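PDB 3ALU: lectin CEL-IV, C-type, which binds galactose-containing sugars such as raffinose through a calcium ion, as a tetrameric C-type lectin. Local coordinates for residues N28-C33 and G49-I54; R18-H23 and Y145-P150. One frame throughout, in Å; residues are numbered along the deposited sequence.

Contact 1: residues N28-C33 and G49-I54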
ATOM      1  N   ASN A  28     -20.026  -1.172 -24.535  1.00 15.39           N
ATOM      2  CA  ASN A  28     -20.536  -1.759 -23.296  1.00 16.08           C
ATOM      3  C   ASN A  28     -19.425  -2.211 -22.334  1.00 15.83           C
ATOM      4  O   ASN A  28     -19.609  -2.126 -21.106  1.00 15.93           O
ATOM      5  CB  ASN A  28     -21.501  -2.924 -23.584  1.00 17.20           C
ATOM      6  CG  ASN A  28     -22.842  -2.440 -24.147  1.00 18.92           C
ATOM      7  OD1 ASN A  28     -23.560  -3.182 -24.838  1.00 22.57           O
ATOM      8  ND2 ASN A  28     -23.160  -1.171 -23.890  1.00 20.15           N
ATOM      9  N   ALA A  29     -18.278  -2.652 -22.889  1.00 15.23           N
ATOM     10  CA  ALA A  29     -17.109  -2.985 -22.055  1.00 14.39           C
ATOM     11  C   ALA A  29     -16.573  -1.744 -21.406  1.00 13.98           C
ATOM     12  O   ALA A  29     -16.359  -1.709 -20.185  1.00 15.37           O
ATOM     13  CB  ALA A  29     -15.991  -3.750 -22.872  1.00 12.56           C
ATOM     14  N   GLU A  30     -16.377  -0.676 -22.182  1.00 12.83           N
ATOM     15  CA  GLU A  30     -15.955   0.594 -21.590  1.00 12.72           C
ATOM     16  C   GLU A  30     -16.947   1.050 -20.479  1.00 14.60           C
ATOM     17  O   GLU A  30     -16.539   1.431 -19.383  1.00 13.74           O
ATOM     18  CB  GLU A  30     -15.779   1.652 -22.683  1.00 14.22           C
ATOM     19  CG  GLU A  30     -15.507   3.065 -22.161  1.00 13.24           C
ATOM     20  CD  GLU A  30     -14.168   3.274 -21.437  1.00 15.72           C
ATOM     21  OE1 GLU A  30     -14.076   4.328 -20.796  1.00 16.42           O
ATOM     22  OE2 GLU A  30     -13.214   2.442 -21.527  1.00 14.87           O
ATOM     23  N   ASN A  31     -18.240   0.977 -20.758  1.00 15.06           N
ATOM     24  CA  ASN A  31     -19.214   1.405 -19.754  1.00 15.97           C
ATOM     25  C   ASN A  31     -19.174   0.529 -18.507  1.00 15.21           C
ATOM     26  O   ASN A  31     -19.365   1.025 -17.393  1.00 16.48           O
ATOM     27  CB  ASN A  31     -20.626   1.391 -20.353  1.00 17.03           C
ATOM     28  CG  ASN A  31     -21.636   2.113 -19.471  1.00 23.72           C
ATOM     29  OD1 ASN A  31     -22.534   1.490 -18.897  1.00 30.16           O
ATOM     30  ND2 ASN A  31     -21.448   3.419 -19.311  1.00 27.56           N
ATOM     31  N   ALA A  32     -18.879  -0.756 -18.682  1.00 14.62           N
ATOM     32  CA  ALA A  32     -18.744  -1.691 -17.550  1.00 15.19           C
ATOM     33  C   ALA A  32     -17.585  -1.208 -16.661  1.00 15.38           C
ATOM     34  O   ALA A  32     -17.705  -1.135 -15.421  1.00 16.93           O
ATOM     35  CB  ALA A  32     -18.514  -3.113 -18.050  1.00 14.80           C
ATOM     36  N   CYS A  33     -16.462  -0.847 -17.288  1.00 14.87           N
ATOM     37  CA  CYS A  33     -15.327  -0.352 -16.510  1.00 15.32           C
ATOM     38  C   CYS A  33     -15.626   0.976 -15.810  1.00 15.37           C
ATOM     39  O   CYS A  33     -15.049   1.255 -14.755  1.00 15.82           O
ATOM     40  CB  CYS A  33     -14.090  -0.213 -17.427  1.00 15.63           C
ATOM     41  SG  CYS A  33     -13.503  -1.743 -18.188  1.00 14.52           S
ATOM     42  N   GLY A  49     -13.237   4.216 -13.665  1.00 14.35           N
ATOM     43  CA  GLY A  49     -12.404   3.229 -14.362  1.00 13.62           C
ATOM     44  C   GLY A  49     -12.648   3.314 -15.869  1.00 13.50           C
ATOM     45  O   GLY A  49     -13.549   4.032 -16.356  1.00 13.19           O
ATOM     46  N   HIS A  50     -11.817   2.583 -16.595  1.00 12.65           N
ATOM     47  CA  HIS A  50     -11.809   2.589 -18.073  1.00 12.69           C
ATOM     48  C   HIS A  50     -11.247   1.260 -18.507  1.00 11.70           C
ATOM     49  O   HIS A  50     -10.613   0.523 -17.737  1.00 12.04           O
ATOM     50  CB  HIS A  50     -10.880   3.694 -18.644  1.00 13.00           C
ATOM     51  CG  HIS A  50     -11.372   5.069 -18.358  1.00 13.65           C
ATOM     52  ND1 HIS A  50     -12.452   5.618 -19.008  1.00 15.87           N
ATOM     53  CD2 HIS A  50     -11.011   5.951 -17.398  1.00 16.00           C
ATOM     54  CE1 HIS A  50     -12.718   6.808 -18.486  1.00 16.98           C
ATOM     55  NE2 HIS A  50     -11.859   7.033 -17.507  1.00 18.57           N
ATOM     56  N   LEU A  51     -11.500   0.919 -19.762  1.00 11.55           N
ATOM     57  CA  LEU A  51     -10.745  -0.181 -20.335  1.00 10.57           C
ATOM     58  C   LEU A  51      -9.265   0.189 -20.198  1.00 11.89           C
ATOM     59  O   LEU A  51      -8.900   1.370 -20.215  1.00 12.18           O
ATOM     60  CB  LEU A  51     -11.109  -0.376 -21.788  1.00 11.34           C
ATOM     61  CG  LEU A  51     -12.441  -1.060 -22.047  1.00 10.10           C
ATOM     62  CD1 LEU A  51     -12.868  -0.842 -23.504  1.00 12.56           C
ATOM     63  CD2 LEU A  51     -12.321  -2.530 -21.749  1.00 11.25           C
ATOM     64  N   ALA A  52      -8.403  -0.835 -20.074  1.00 10.23           N
ATOM     65  CA  ALA A  52      -7.005  -0.626 -19.763  1.00 10.49           C
ATOM     66  C   ALA A  52      -6.287   0.134 -20.874  1.00 11.30           C
ATOM     67  O   ALA A  52      -6.515  -0.155 -22.033  1.00 11.18           O
ATOM     68  CB  ALA A  52      -6.322  -1.972 -19.560  1.00 12.47           C
ATOM     69  N   SER A  53      -5.413   1.049 -20.492  1.00 11.06           N
ATOM     70  CA  SER A  53      -4.454   1.637 -21.467  1.00 11.82           C
ATOM     71  C   SER A  53      -3.076   1.035 -21.199  1.00 12.35           C
ATOM     72  O   SER A  53      -2.893   0.479 -20.134  1.00 14.49           O
ATOM     73  CB  SER A  53      -4.419   3.129 -21.350  1.00 12.12           C
ATOM     74  OG  SER A  53      -3.962   3.627 -20.081  1.00 12.40           O
ATOM     75  N   ILE A  54      -2.135   1.147 -22.162  1.00 12.70           N
ATOM     76  CA  ILE A  54      -0.862   0.393 -22.076  1.00 12.40           C
ATOM     77  C   ILE A  54       0.217   1.342 -22.550  1.00 13.00           C
ATOM     78  O   ILE A  54       0.064   1.936 -23.641  1.00 12.77           O
ATOM     79  CB  ILE A  54      -0.907  -0.883 -22.948  1.00 11.69           C
ATOM     80  CG1 ILE A  54      -2.121  -1.775 -22.546  1.00 12.56           C
ATOM     81  CG2 ILE A  54       0.437  -1.654 -22.878  1.00 10.80           C
ATOM     82  CD1 ILE A  54      -2.375  -2.997 -23.456  1.00 11.69           C
TER

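Contact 2: residues R18-H23 and Y145-P150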
ATOM      1  N   ARG A  18      -8.186  -5.647 -13.799  1.00 12.95           N
ATOM      2  CA  ARG A  18      -8.989  -6.847 -13.634  1.00 12.86           C
ATOM      3  C   ARG A  18      -9.557  -7.273 -14.993  1.00 12.72           C
ATOM      4  O   ARG A  18     -10.081  -6.453 -15.775  1.00 12.37           O
ATOM      5  CB  ARG A  18     -10.100  -6.620 -12.613  1.00 13.40           C
ATOM      6  CG  ARG A  18     -10.926  -7.905 -12.331  1.00 14.78           C
ATOM      7  CD  ARG A  18     -11.794  -7.738 -11.088  1.00 15.56           C
ATOM      8  NE  ARG A  18     -12.724  -8.839 -11.082  1.00 18.49           N
ATOM      9  CZ  ARG A  18     -13.854  -8.814 -10.376  1.00 24.76           C
ATOM     10  NH1 ARG A  18     -14.127  -7.766  -9.608  1.00 22.07           N
ATOM     11  NH2 ARG A  18     -14.687  -9.822 -10.448  1.00 28.18           N
ATOM     12  N   LEU A  19      -9.364  -8.552 -15.274  1.00 12.40           N
ATOM     13  CA  LEU A  19      -9.952  -9.217 -16.447  1.00 11.99           C
ATOM     14  C   LEU A  19     -11.362  -9.662 -16.166  1.00 13.64           C
ATOM     15  O   LEU A  19     -11.615 -10.396 -15.168  1.00 14.77           O
ATOM     16  CB  LEU A  19      -9.058 -10.416 -16.815  1.00 11.90           C
ATOM     17  CG  LEU A  19      -9.622 -11.325 -17.925  1.00 13.22           C
ATOM     18  CD1 LEU A  19      -9.540 -10.626 -19.266  1.00 15.28           C
ATOM     19  CD2 LEU A  19      -8.873 -12.628 -17.967  1.00 13.92           C
ATOM     20  N   PHE A  20     -12.272  -9.278 -17.052  1.00 13.01           N
ATOM     21  CA  PHE A  20     -13.693  -9.692 -16.925  1.00 13.47           C
ATOM     22  C   PHE A  20     -14.054 -10.698 -17.996  1.00 14.86           C
ATOM     23  O   PHE A  20     -13.603 -10.603 -19.148  1.00 15.63           O
ATOM     24  CB  PHE A  20     -14.630  -8.485 -16.940  1.00 12.84           C
ATOM     25  CG  PHE A  20     -14.501  -7.632 -15.702  1.00 12.54           C
ATOM     26  CD1 PHE A  20     -15.266  -7.923 -14.559  1.00 16.54           C
ATOM     27  CD2 PHE A  20     -13.559  -6.607 -15.634  1.00 14.04           C
ATOM     28  CE1 PHE A  20     -15.118  -7.179 -13.396  1.00 16.69           C
ATOM     29  CE2 PHE A  20     -13.429  -5.829 -14.449  1.00 13.31           C
ATOM     30  CZ  PHE A  20     -14.206  -6.144 -13.328  1.00 15.56           C
ATOM     31  N   HIS A  21     -14.874 -11.679 -17.600  1.00 15.69           N
ATOM     32  CA  HIS A  21     -15.136 -12.867 -18.437  1.00 16.33           C
ATOM     33  C   HIS A  21     -16.404 -12.832 -19.225  1.00 17.23           C
ATOM     34  O   HIS A  21     -16.598 -13.702 -20.101  1.00 18.55           O
ATOM     35  CB  HIS A  21     -15.089 -14.149 -17.601  1.00 16.25           C
ATOM     36  CG  HIS A  21     -13.749 -14.438 -17.020  1.00 17.53           C
ATOM     37  ND1 HIS A  21     -13.023 -15.552 -17.361  1.00 19.90           N
ATOM     38  CD2 HIS A  21     -13.006 -13.769 -16.104  1.00 18.72           C
ATOM     39  CE1 HIS A  21     -11.899 -15.571 -16.669  1.00 17.32           C
ATOM     40  NE2 HIS A  21     -11.849 -14.486 -15.921  1.00 19.70           N
ATOM     41  N   ASN A  22     -17.267 -11.844 -18.964  1.00 17.92           N
ATOM     42  CA  ASN A  22     -18.469 -11.708 -19.786  1.00 20.37           C
ATOM     43  C   ASN A  22     -18.098 -11.008 -21.075  1.00 20.66           C
ATOM     44  O   ASN A  22     -17.097 -10.262 -21.135  1.00 22.55           O
ATOM     45  CB  ASN A  22     -19.664 -11.079 -19.045  1.00 22.57           C
ATOM     46  CG  ASN A  22     -19.421  -9.672 -18.618  1.00 26.51           C
ATOM     47  OD1 ASN A  22     -18.363  -9.346 -18.064  1.00 32.82           O
ATOM     48  ND2 ASN A  22     -20.423  -8.806 -18.841  1.00 31.09           N
ATOM     49  N   HIS A  23     -18.817 -11.328 -22.130  1.00 19.65           N
ATOM     50  CA  HIS A  23     -18.408 -10.863 -23.441  1.00 18.98           C
ATOM     51  C   HIS A  23     -19.277  -9.668 -23.739  1.00 18.96           C
ATOM     52  O   HIS A  23     -20.514  -9.779 -23.785  1.00 19.61           O
ATOM     53  CB  HIS A  23     -18.618 -11.952 -24.487  1.00 19.26           C
ATOM     54  CG  HIS A  23     -17.566 -13.031 -24.492  1.00 21.08           C
ATOM     55  ND1 HIS A  23     -17.072 -13.626 -23.349  1.00 26.18           N
ATOM     56  CD2 HIS A  23     -16.940 -13.642 -25.524  1.00 25.26           C
ATOM     57  CE1 HIS A  23     -16.201 -14.564 -23.671  1.00 19.30           C
ATOM     58  NE2 HIS A  23     -16.102 -14.593 -24.987  1.00 28.51           N
ATOM     59  N   TYR A 145     -12.660  -8.472 -21.505  1.00 12.29           N
ATOM     60  CA  TYR A 145     -12.100  -7.122 -21.481  1.00 11.15           C
ATOM     61  C   TYR A 145     -11.350  -6.932 -20.181  1.00 11.98           C
ATOM     62  O   TYR A 145     -11.657  -7.566 -19.173  1.00 11.61           O
ATOM     63  CB  TYR A 145     -13.219  -6.041 -21.664  1.00 10.91           C
ATOM     64  CG  TYR A 145     -14.343  -6.127 -20.617  1.00 11.83           C
ATOM     65  CD1 TYR A 145     -15.391  -7.022 -20.804  1.00 13.09           C
ATOM     66  CD2 TYR A 145     -14.345  -5.304 -19.493  1.00 13.73           C
ATOM     67  CE1 TYR A 145     -16.421  -7.129 -19.842  1.00 12.60           C
ATOM     68  CE2 TYR A 145     -15.377  -5.388 -18.534  1.00 15.82           C
ATOM     69  CZ  TYR A 145     -16.396  -6.325 -18.738  1.00 14.11           C
ATOM     70  OH  TYR A 145     -17.419  -6.467 -17.800  1.00 16.98           O
ATOM     71  N   ILE A 146     -10.338  -6.073 -20.205  1.00 11.84           N
ATOM     72  CA  ILE A 146      -9.617  -5.681 -18.997  1.00 12.93           C
ATOM     73  C   ILE A 146      -9.931  -4.252 -18.627  1.00 12.57           C
ATOM     74  O   ILE A 146      -9.789  -3.321 -19.427  1.00 12.57           O
ATOM     75  CB  ILE A 146      -8.077  -5.819 -19.153  1.00 12.82           C
ATOM     76  CG1 ILE A 146      -7.680  -7.259 -19.452  1.00 16.45           C
ATOM     77  CG2 ILE A 146      -7.340  -5.322 -17.941  1.00 13.99           C
ATOM     78  CD1 ILE A 146      -6.346  -7.342 -20.199  1.00 18.05           C
ATOM     79  N   CYS A 147     -10.390  -4.078 -17.387  1.00 12.51           N
ATOM     80  CA  CYS A 147     -10.568  -2.738 -16.794  1.00 12.47           C
ATOM     81  C   CYS A 147      -9.339  -2.307 -15.982  1.00 11.94           C
ATOM     82  O   CYS A 147      -8.609  -3.168 -15.387  1.00 11.46           O
ATOM     83  CB  CYS A 147     -11.794  -2.709 -15.851  1.00 13.69           C
ATOM     84  SG  CYS A 147     -13.373  -3.093 -16.638  1.00 16.60           S
ATOM     85  N   GLN A 148      -9.155  -0.990 -15.891  1.00 12.28           N
ATOM     86  CA  GLN A 148      -8.213  -0.392 -14.942  1.00 11.64           C
ATOM     87  C   GLN A 148      -9.020   0.524 -14.018  1.00 14.16           C
ATOM     88  O   GLN A 148      -9.939   1.206 -14.460  1.00 14.05           O
ATOM     89  CB  GLN A 148      -7.092   0.405 -15.665  1.00 13.44           C
ATOM     90  CG  GLN A 148      -7.611   1.632 -16.334  1.00 14.18           C
ATOM     91  CD  GLN A 148      -6.536   2.357 -17.103  1.00 16.39           C
ATOM     92  OE1 GLN A 148      -5.647   1.724 -17.656  1.00 18.31           O
ATOM     93  NE2 GLN A 148      -6.644   3.688 -17.169  1.00 20.25           N
ATOM     94  N   LEU A 149      -8.692   0.526 -12.729  1.00 13.90           N
ATOM     95  CA  LEU A 149      -9.291   1.514 -11.835  1.00 15.35           C
ATOM     96  C   LEU A 149      -8.685   2.869 -12.154  1.00 15.91           C
ATOM     97  O   LEU A 149      -7.630   2.936 -12.767  1.00 15.58           O
ATOM     98  CB  LEU A 149      -9.028   1.104 -10.371  1.00 15.12           C
ATOM     99  CG  LEU A 149      -9.797  -0.168  -9.974  1.00 15.37           C
ATOM    100  CD1 LEU A 149      -9.414  -0.583  -8.554  1.00 15.01           C
ATOM    101  CD2 LEU A 149     -11.320   0.046 -10.025  1.00 16.92           C
ATOM    102  N   PRO A 150      -9.341   3.977 -11.733  1.00 17.49           N
ATOM    103  CA  PRO A 150      -8.817   5.287 -11.979  1.00 19.07           C
ATOM    104  C   PRO A 150      -7.358   5.374 -11.529  1.00 19.28           C
ATOM    105  O   PRO A 150      -7.032   4.965 -10.404  1.00 20.10           O
ATOM    106  CB  PRO A 150      -9.733   6.210 -11.126  1.00 19.15           C
ATOM    107  CG  PRO A 150     -10.976   5.466 -10.966  1.00 20.00           C
ATOM    108  CD  PRO A 150     -10.640   4.007 -11.033  1.00 17.65           C
TER

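Contact 1: residues N28-C33 and G49-I54
The carboxylate of E30 reaches from the helix to two donors of the 49-54 segment, one with each oxygen. OE1 accepts from the ring: H50 ND1 lies 2.7 Å from E30 OE1, and the N-H points almost straight at it. The oxygen uses its syn lone pair and sits in the ring plane, at the edge. The carboxylate and ring planes are also nearly coplanar, 18° apart. OE2 takes the backbone amide, with L51 N 2.9 Å from E30 OE2; this donor also comes on the syn side but stands 33° out of the carboxylate plane. Both oxygens have second partners. R34 makes a salt bridge to OE1, and T99 hydrogen-bonds to OE2. The acid is buried, and R34 probably favours its charged form.

The rest is packing, partly against backbone. L51 CD2 touches both C33 SG, at 3.8 Å, and A29 CB, at 4.0 Å. C33 CB is directed toward the 49-54 segment and packs 3.4 Å from H50 C. G49 CA lies against C33 O, 3.3 Å away.

The arrangement is a His-carboxylate hydrogen bond, with the other oxygen accepting the backbone amide of L51. It ties helix 26-33 to strand 45-51 within the C-type lectin fold.

Contact 2: residues R18-H23 and Y145-P150
Y145 O receives the shortest polar bond here, from F20 N at 2.8 Å. F20 and Y145 form an antiparallel hydrogen-bonded pair, but its return bond, from Y145 N to F20 O, is weak. At the next hydrogen-bonded pair, R18 and C147 are joined both ways: C147 N is 2.9 Å from R18 O, and R18 N is 3.0 Å from C147 O. R18 O also receives a CA-H contact from I146. Between the two pairs L19 and I146 make a non-hydrogen-bonded pair, and L19 CD1 touches I146 CG1 at 3.9 Å.

F20, Y145 and C147 share the other face of the sheet. Y145 has chi1 57°, with CG between its backbone N and carbonyl carbon, which brings the ring back across the neighbouring strand. F20 CB then sits over one face of that ring, 3.3 Å from Y145 CZ, as a CH-pi contact. The two rings are near parallel, at 15°, but slid so far apart that they barely overlap. C147 SG approaches the F20 ring obliquely, 3.5 Å from F20 CE2, in a sulfur-aromatic contact. The extended R18 side chain lays its guanidinium over F20 CE1. N22 OD1 lies 3.0 Å from Y145 OH. R18 and H21 pack on T69 of a second subunit.

Helix 26-33 packs on Y145 through A29, A32 and C33. On the opposite face V83 of strand 82-89 touches L19 and I146. Strand 143-148 also pairs with strands 82-89 and 45-51.

In the fold
Contacts 1 and 2 lie next to each other, with centres about 7 Å apart. The disulfide C33-C147 joins them, at 2.1 Å between C33 SG and C147 SG, and so fixes the helix of contact 1 to a strand of contact 2. Strands 45-51 and 143-148 are neighbours in one sheet. H50 O lies 2.8 Å from Q148 N, a probable hydrogen bond, and L51 CD2 packs 3.5 Å from I146 O. In sequence, both segments of contact 1 fall between those of contact 2, which is the longer-range of the two. Both contacts lie away from the calcium and sugar site formed around E113, N115, N116 and D136.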